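Local structure of uncharacterized protein Atu2452 (Agrobacterium tumefaciens, 2R8B) at residues Gly61-Val66 with Pro87-Leu92; Val170-Leu175 with Leu192-Glu197. The protein is of unknown function but is probably an alpha/beta-hydrolase related to dienelactone hydrolases, acting on an ester-like substrate. All blocks are in the same frame, centred on the assembly; numbering follows the deposited sequence.

Contact 1 (Gly61-Val66 with Pro87-Leu92)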
ATOM      1  N   GLY A  61     -11.330  15.833  -7.647  1.00 51.86           N
ATOM      2  CA  GLY A  61     -10.219  15.999  -8.567  1.00 52.25           C
ATOM      3  C   GLY A  61      -8.888  15.808  -7.868  1.00 52.50           C
ATOM      4  O   GLY A  61      -7.830  15.524  -8.520  1.00 52.44           O
ATOM      5  N   ALA A  62      -8.951  15.947  -6.542  1.00 51.94           N
ATOM      6  CA  ALA A  62      -7.828  15.681  -5.683  1.00 52.13           C
ATOM      7  C   ALA A  62      -7.640  14.155  -5.461  1.00 53.14           C
ATOM      8  O   ALA A  62      -8.591  13.348  -5.641  1.00 53.38           O
ATOM      9  CB  ALA A  62      -8.002  16.406  -4.376  1.00 51.89           C
ATOM     10  N   PRO A  63      -6.408  13.749  -5.076  1.00 53.22           N
ATOM     11  CA  PRO A  63      -6.116  12.317  -4.934  1.00 52.81           C
ATOM     12  C   PRO A  63      -7.075  11.586  -4.006  1.00 52.76           C
ATOM     13  O   PRO A  63      -7.672  12.204  -3.117  1.00 52.94           O
ATOM     14  CB  PRO A  63      -4.699  12.298  -4.345  1.00 52.50           C
ATOM     15  CG  PRO A  63      -4.092  13.623  -4.812  1.00 53.34           C
ATOM     16  CD  PRO A  63      -5.231  14.604  -4.780  1.00 52.98           C
ATOM     17  N   LEU A  64      -7.236  10.294  -4.288  1.00 52.63           N
ATOM     18  CA  LEU A  64      -7.758   9.282  -3.392  1.00 53.23           C
ATOM     19  C   LEU A  64      -6.543   8.703  -2.667  1.00 54.03           C
ATOM     20  O   LEU A  64      -5.682   8.060  -3.282  1.00 54.38           O
ATOM     21  CB  LEU A  64      -8.402   8.141  -4.191  1.00 52.92           C
ATOM     22  CG  LEU A  64      -9.701   7.492  -3.728  1.00 53.02           C
ATOM     23  CD1 LEU A  64      -9.550   6.024  -3.792  1.00 52.51           C
ATOM     24  CD2 LEU A  64     -10.141   7.898  -2.320  1.00 52.77           C
ATOM     25  N   PHE A  65      -6.449   8.941  -1.369  1.00 54.26           N
ATOM     26  CA  PHE A  65      -5.310   8.443  -0.652  1.00 54.13           C
ATOM     27  C   PHE A  65      -5.771   7.253   0.166  1.00 54.80           C
ATOM     28  O   PHE A  65      -6.520   7.419   1.125  1.00 55.80           O
ATOM     29  CB  PHE A  65      -4.763   9.504   0.273  1.00 53.75           C
ATOM     30  CG  PHE A  65      -3.366   9.254   0.699  1.00 52.78           C
ATOM     31  CD1 PHE A  65      -2.744   8.056   0.424  1.00 54.51           C
ATOM     32  CD2 PHE A  65      -2.667  10.214   1.379  1.00 53.52           C
ATOM     33  CE1 PHE A  65      -1.442   7.840   0.811  1.00 54.86           C
ATOM     34  CE2 PHE A  65      -1.361  10.002   1.777  1.00 53.99           C
ATOM     35  CZ  PHE A  65      -0.749   8.826   1.496  1.00 53.26           C
ATOM     36  N   VAL A  66      -5.350   6.051  -0.200  1.00 54.62           N
ATOM     37  CA  VAL A  66      -5.702   4.881   0.600  1.00 54.90           C
ATOM     38  C   VAL A  66      -4.475   4.414   1.378  1.00 55.07           C
ATOM     39  O   VAL A  66      -3.377   4.396   0.831  1.00 54.58           O
ATOM     40  CB  VAL A  66      -6.391   3.773  -0.242  1.00 54.54           C
ATOM     41  CG1 VAL A  66      -5.668   3.540  -1.527  1.00 55.79           C
ATOM     42  CG2 VAL A  66      -6.518   2.487   0.539  1.00 54.78           C
ATOM     43  N   PRO A  87      -3.280  17.470   2.363  1.00 63.56           N
ATOM     44  CA  PRO A  87      -4.143  18.227   3.227  1.00 63.40           C
ATOM     45  C   PRO A  87      -5.550  18.163   2.678  1.00 63.10           C
ATOM     46  O   PRO A  87      -6.524  18.403   3.402  1.00 63.87           O
ATOM     47  CB  PRO A  87      -3.586  19.655   3.102  1.00 63.69           C
ATOM     48  CG  PRO A  87      -2.153  19.474   2.660  1.00 64.19           C
ATOM     49  CD  PRO A  87      -2.193  18.276   1.778  1.00 63.65           C
ATOM     50  N   GLN A  88      -5.668  17.856   1.392  1.00 62.25           N
ATOM     51  CA  GLN A  88      -6.967  17.948   0.765  1.00 61.35           C
ATOM     52  C   GLN A  88      -7.294  16.795  -0.148  1.00 60.71           C
ATOM     53  O   GLN A  88      -8.220  16.871  -0.964  1.00 60.86           O
ATOM     54  CB  GLN A  88      -7.156  19.299   0.092  1.00 61.47           C
ATOM     55  CG  GLN A  88      -6.231  19.677  -1.087  1.00 60.62           C
ATOM     56  CD  GLN A  88      -6.907  20.884  -1.831  1.00 61.98           C
ATOM     57  OE1 GLN A  88      -6.340  21.996  -1.893  1.00 63.82           O
ATOM     58  NE2 GLN A  88      -8.156  20.678  -2.341  1.00 60.47           N
ATOM     59  N   ALA A  89      -6.551  15.708   0.036  1.00 59.69           N
ATOM     60  CA  ALA A  89      -6.831  14.474  -0.665  1.00 58.60           C
ATOM     61  C   ALA A  89      -8.060  13.934   0.008  1.00 57.90           C
ATOM     62  O   ALA A  89      -8.296  14.247   1.179  1.00 57.85           O
ATOM     63  CB  ALA A  89      -5.656  13.492  -0.521  1.00 58.39           C
ATOM     64  N   THR A  90      -8.855  13.156  -0.716  1.00 57.03           N
ATOM     65  CA  THR A  90      -9.883  12.408  -0.038  1.00 56.33           C
ATOM     66  C   THR A  90      -9.195  11.200   0.570  1.00 56.21           C
ATOM     67  O   THR A  90      -8.363  10.581  -0.075  1.00 56.28           O
ATOM     68  CB  THR A  90     -11.185  12.113  -0.879  1.00 56.58           C
ATOM     69  OG1 THR A  90     -11.582  10.757  -0.645  1.00 55.08           O
ATOM     70  CG2 THR A  90     -11.075  12.488  -2.435  1.00 55.26           C
ATOM     71  N   ILE A  91      -9.464  10.917   1.843  1.00 55.99           N
ATOM     72  CA  ILE A  91      -8.625   9.961   2.577  1.00 55.66           C
ATOM     73  C   ILE A  91      -9.365   8.779   3.092  1.00 55.99           C
ATOM     74  O   ILE A  91     -10.395   8.884   3.757  1.00 56.99           O
ATOM     75  CB  ILE A  91      -7.843  10.602   3.728  1.00 55.54           C
ATOM     76  CG1 ILE A  91      -6.625  11.295   3.152  1.00 56.27           C
ATOM     77  CG2 ILE A  91      -7.313   9.542   4.712  1.00 55.34           C
ATOM     78  CD1 ILE A  91      -6.301  12.537   3.873  1.00 58.39           C
ATOM     79  N   LEU A  92      -8.781   7.632   2.859  1.00 56.06           N
ATOM     80  CA  LEU A  92      -9.504   6.430   3.037  1.00 56.70           C
ATOM     81  C   LEU A  92      -8.652   5.396   3.787  1.00 56.02           C
ATOM     82  O   LEU A  92      -7.551   5.069   3.377  1.00 56.30           O
ATOM     83  CB  LEU A  92      -9.882   6.005   1.638  1.00 57.10           C
ATOM     84  CG  LEU A  92     -10.899   4.915   1.567  1.00 60.05           C
ATOM     85  CD1 LEU A  92     -11.641   5.107   0.290  1.00 60.57           C
ATOM     86  CD2 LEU A  92     -10.026   3.646   1.553  1.00 63.16           C
TER
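Phe65 and Leu92 meet through the backbone as neighbours in parallel strands, joined by a beta-alpha-beta crossover: strand 64-68, helix 75-85 and strand 90-94 of an alpha/beta-hydrolase-type sheet. The axes of the short strands 64-66 and 90-92 approach to 4.8 Å with N-to-C directions 22° apart, so the strands run parallel. Three hydrogen bonds fix the register of Leu64 with Thr90, Phe65 with Ile91 and Val66 with Leu92. Thr90 N donates to Pro63 O, and Phe65 N reaches Thr90 O at 2.8 Å with a nearly straight N-H...O angle of 174°. Leu92 N closes the series on Phe65 O at 2.9 Å.

Leu92 points to the same face as Leu64, Thr90 and Val66, the face covered by helix 117-138. Its CB lies 3.7 Å from Phe65 O. With CG anti to the backbone N (chi1 -168°), the two methyls divide their contacts along the neighbouring strand: CD1 touches Leu64 CD2 at 4.1 Å, while CD2 lies against Val66 CG2. Leu92 and Val66 run side by side and point the same way, and beyond them Phe130 and Asn134 of the helix meet Leu92.

On the reverse face, Phe65 CB rests against Ile91 CG1 at 3.9 Å. The Phe65 ring itself leads away from strand 90-94 toward Ile144 and Leu146 of strand 143-148, whereas Ile91 packs on Phe79 and Ala83 of the connecting helix. Ahead of the strands proper, the pairing continues as an apolar contact, with Ala89 CB 4.1 Å from Pro63 CB.

Contact 2 (Val170-Leu175 with Leu192-Glu197)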
ATOM      1  N   VAL A 170       3.462   4.198  -1.823  1.00 53.34           N
ATOM      2  CA  VAL A 170       4.643   4.015  -1.018  1.00 52.96           C
ATOM      3  C   VAL A 170       4.574   2.707  -0.282  1.00 53.65           C
ATOM      4  O   VAL A 170       3.570   2.387   0.361  1.00 53.92           O
ATOM      5  CB  VAL A 170       5.058   5.254  -0.186  1.00 53.59           C
ATOM      6  CG1 VAL A 170       4.085   6.397  -0.348  1.00 51.10           C
ATOM      7  CG2 VAL A 170       5.326   4.904   1.249  1.00 52.49           C
ATOM      8  N   LEU A 171       5.609   1.892  -0.460  1.00 53.35           N
ATOM      9  CA  LEU A 171       5.642   0.595   0.187  1.00 52.65           C
ATOM     10  C   LEU A 171       6.597   0.603   1.364  1.00 52.32           C
ATOM     11  O   LEU A 171       7.801   0.740   1.196  1.00 52.67           O
ATOM     12  CB  LEU A 171       6.032  -0.462  -0.821  1.00 52.68           C
ATOM     13  CG  LEU A 171       5.189  -0.455  -2.106  1.00 52.34           C
ATOM     14  CD1 LEU A 171       5.751  -1.453  -3.084  1.00 45.42           C
ATOM     15  CD2 LEU A 171       3.717  -0.750  -1.854  1.00 51.83           C
HETATM   16  N   MSE A 172       6.071   0.491   2.570  1.00 51.81           N
HETATM   17  CA  MSE A 172       6.953   0.517   3.719  1.00 51.57           C
HETATM   18  C   MSE A 172       7.262  -0.883   4.203  1.00 51.00           C
HETATM   19  O   MSE A 172       6.408  -1.572   4.739  1.00 51.06           O
HETATM   20  CB  MSE A 172       6.347   1.424   4.783  1.00 51.87           C
HETATM   21  CG  MSE A 172       6.105   2.782   4.182  1.00 51.22           C
HETATM   22 SE   MSE A 172       5.586   4.076   5.479  0.60 53.42          SE
HETATM   23  CE  MSE A 172       7.336   4.909   5.904  1.00 55.02           C
ATOM     24  N   HIS A 173       8.494  -1.321   3.965  1.00 50.52           N
ATOM     25  CA  HIS A 173       8.901  -2.622   4.374  1.00 49.81           C
ATOM     26  C   HIS A 173       7.954  -3.653   3.760  1.00 50.33           C
ATOM     27  O   HIS A 173       7.255  -4.330   4.483  1.00 51.05           O
ATOM     28  CB  HIS A 173       8.908  -2.718   5.901  1.00 48.66           C
ATOM     29  CG  HIS A 173       9.880  -1.783   6.551  1.00 50.43           C
ATOM     30  ND1 HIS A 173      11.098  -2.192   7.054  1.00 51.79           N
ATOM     31  CD2 HIS A 173       9.821  -0.450   6.774  1.00 52.55           C
ATOM     32  CE1 HIS A 173      11.748  -1.158   7.549  1.00 51.98           C
ATOM     33  NE2 HIS A 173      10.993  -0.087   7.391  1.00 53.98           N
ATOM     34  N   PRO A 174       7.914  -3.753   2.420  1.00 50.37           N
ATOM     35  CA  PRO A 174       7.202  -4.845   1.772  1.00 51.35           C
ATOM     36  C   PRO A 174       7.956  -6.154   1.883  1.00 52.84           C
ATOM     37  O   PRO A 174       9.167  -6.157   2.178  1.00 55.08           O
ATOM     38  CB  PRO A 174       7.224  -4.436   0.305  1.00 50.86           C
ATOM     39  CG  PRO A 174       8.511  -3.705   0.188  1.00 49.66           C
ATOM     40  CD  PRO A 174       8.526  -2.864   1.419  1.00 49.90           C
ATOM     41  N   LEU A 175       7.250  -7.252   1.613  1.00 53.76           N
ATOM     42  CA  LEU A 175       7.811  -8.611   1.563  1.00 54.61           C
ATOM     43  C   LEU A 175       7.031  -9.269   0.443  1.00 54.87           C
ATOM     44  O   LEU A 175       5.852  -9.535   0.610  1.00 55.93           O
ATOM     45  CB  LEU A 175       7.471  -9.352   2.852  1.00 53.71           C
ATOM     46  CG  LEU A 175       8.157 -10.659   3.244  1.00 54.64           C
ATOM     47  CD1 LEU A 175       7.172 -11.589   3.982  1.00 54.99           C
ATOM     48  CD2 LEU A 175       8.820 -11.368   2.108  1.00 50.12           C
ATOM     49  N   LEU A 192       7.655   4.489  -4.220  1.00 51.22           N
ATOM     50  CA  LEU A 192       8.668   4.575  -3.170  1.00 51.84           C
ATOM     51  C   LEU A 192       8.702   3.318  -2.310  1.00 51.84           C
ATOM     52  O   LEU A 192       7.694   2.946  -1.708  1.00 53.00           O
ATOM     53  CB  LEU A 192       8.377   5.767  -2.266  1.00 51.41           C
ATOM     54  CG  LEU A 192       9.307   5.847  -1.064  1.00 51.77           C
ATOM     55  CD1 LEU A 192      10.719   5.853  -1.503  1.00 54.60           C
ATOM     56  CD2 LEU A 192       9.038   7.070  -0.283  1.00 52.13           C
ATOM     57  N   ILE A 193       9.850   2.667  -2.235  1.00 51.09           N
ATOM     58  CA  ILE A 193      10.021   1.587  -1.281  1.00 50.08           C
ATOM     59  C   ILE A 193      10.962   2.041  -0.173  1.00 50.19           C
ATOM     60  O   ILE A 193      12.039   2.609  -0.453  1.00 50.33           O
ATOM     61  CB  ILE A 193      10.552   0.350  -1.943  1.00 49.93           C
ATOM     62  CG1 ILE A 193       9.626  -0.047  -3.101  1.00 50.28           C
ATOM     63  CG2 ILE A 193      10.569  -0.787  -0.936  1.00 50.31           C
ATOM     64  CD1 ILE A 193      10.255  -0.929  -4.195  1.00 46.64           C
ATOM     65  N   THR A 194      10.561   1.821   1.076  1.00 49.25           N
ATOM     66  CA  THR A 194      11.424   2.108   2.196  1.00 49.74           C
ATOM     67  C   THR A 194      11.688   0.784   2.865  1.00 49.89           C
ATOM     68  O   THR A 194      10.791  -0.057   3.021  1.00 50.11           O
ATOM     69  CB  THR A 194      10.733   3.031   3.230  1.00 50.96           C
ATOM     70  OG1 THR A 194       9.714   2.287   3.916  1.00 54.45           O
ATOM     71  CG2 THR A 194      10.065   4.285   2.571  1.00 50.56           C
ATOM     72  N   ALA A 195      12.914   0.572   3.293  1.00 50.12           N
ATOM     73  CA  ALA A 195      13.262  -0.749   3.775  1.00 50.76           C
ATOM     74  C   ALA A 195      14.445  -0.814   4.767  1.00 51.37           C
ATOM     75  O   ALA A 195      15.280   0.091   4.849  1.00 51.33           O
ATOM     76  CB  ALA A 195      13.481  -1.669   2.599  1.00 50.19           C
ATOM     77  N   GLY A 196      14.500  -1.893   5.534  1.00 51.36           N
ATOM     78  CA  GLY A 196      15.561  -1.991   6.507  1.00 51.68           C
ATOM     79  C   GLY A 196      16.565  -2.959   5.936  1.00 51.62           C
ATOM     80  O   GLY A 196      16.210  -3.957   5.288  1.00 52.70           O
ATOM     81  N   GLU A 197      17.833  -2.722   6.150  1.00 50.77           N
ATOM     82  CA  GLU A 197      18.662  -3.753   5.639  1.00 51.23           C
ATOM     83  C   GLU A 197      18.900  -4.942   6.597  1.00 51.36           C
ATOM     84  O   GLU A 197      19.463  -5.939   6.175  1.00 52.19           O
ATOM     85  CB  GLU A 197      19.893  -3.202   4.928  1.00 50.74           C
ATOM     86  CG  GLU A 197      20.773  -2.369   5.734  1.00 52.51           C
ATOM     87  CD  GLU A 197      21.785  -1.586   4.907  1.00 54.62           C
ATOM     88  OE1 GLU A 197      21.409  -0.896   3.934  1.00 54.80           O
ATOM     89  OE2 GLU A 197      22.979  -1.653   5.264  1.00 57.96           O
TER
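His173 lies with one ring face over the backbone of 192-197: Ala195 CA forms a CH-pi contact 4.2 Å from the ring centroid and 13° off the ring normal, and Thr194 O sits over the same face toward the rim. Before it, Val170, Leu171 and Met172 pair in parallel with Leu192, Ile193 and Thr194. Leu171 N bonds to Leu192 O, Thr194 N to Leu171 O at 3.0 Å, and His173 N to Thr194 O at 2.8 Å. Pro174 CG lies 3.7 Å from Ile193 CG2, the two side chains crossing at about a right angle.

Beyond Pro174 and Gly196 the chains part. Leu175 and Glu197, both partly exposed, do not touch across the contact; Leu175 N and O bond to Asn153 and Tyr115, and its side chain touches Leu206 of helix 204-217.

CG of His173 is anti to the carbonyl carbon (chi1 -62°), which carries the ring over strand 192-196. NE2 bonds to Glu236 OE1 and Thr194 OG1 to its OE2, so one carboxylate holds both side chains, while ND1 bonds to Asp199 OD2. The ring also meets His230. Ser149, His230 and Asp199, in the loop after strand 190-196, form a probable catalytic triad at the strands' C-terminal ends, as in alpha/beta-hydrolases.

Overall arrangement
Contact 1 and contact 2 belong to one mixed sheet, whose order is 53-56, 90-94, 64-68, 143-148, 168-172, 190-196, 220-226. Strand 143-148 separates the two pairs: its backbone bonds to Val66 on one side and to Val170 on the other. The centres of the contacts are 22 Å apart, on opposite sides of the centre of the chain, yet their nearest atoms come within about 6 Å without touching. Along the chain they follow in series, contact 1 closing before contact 2 opens. Contact 1 thus pairs strands in the first half of the sheet, and contact 2 pairs strands in the second half, beside the probable catalytic triad.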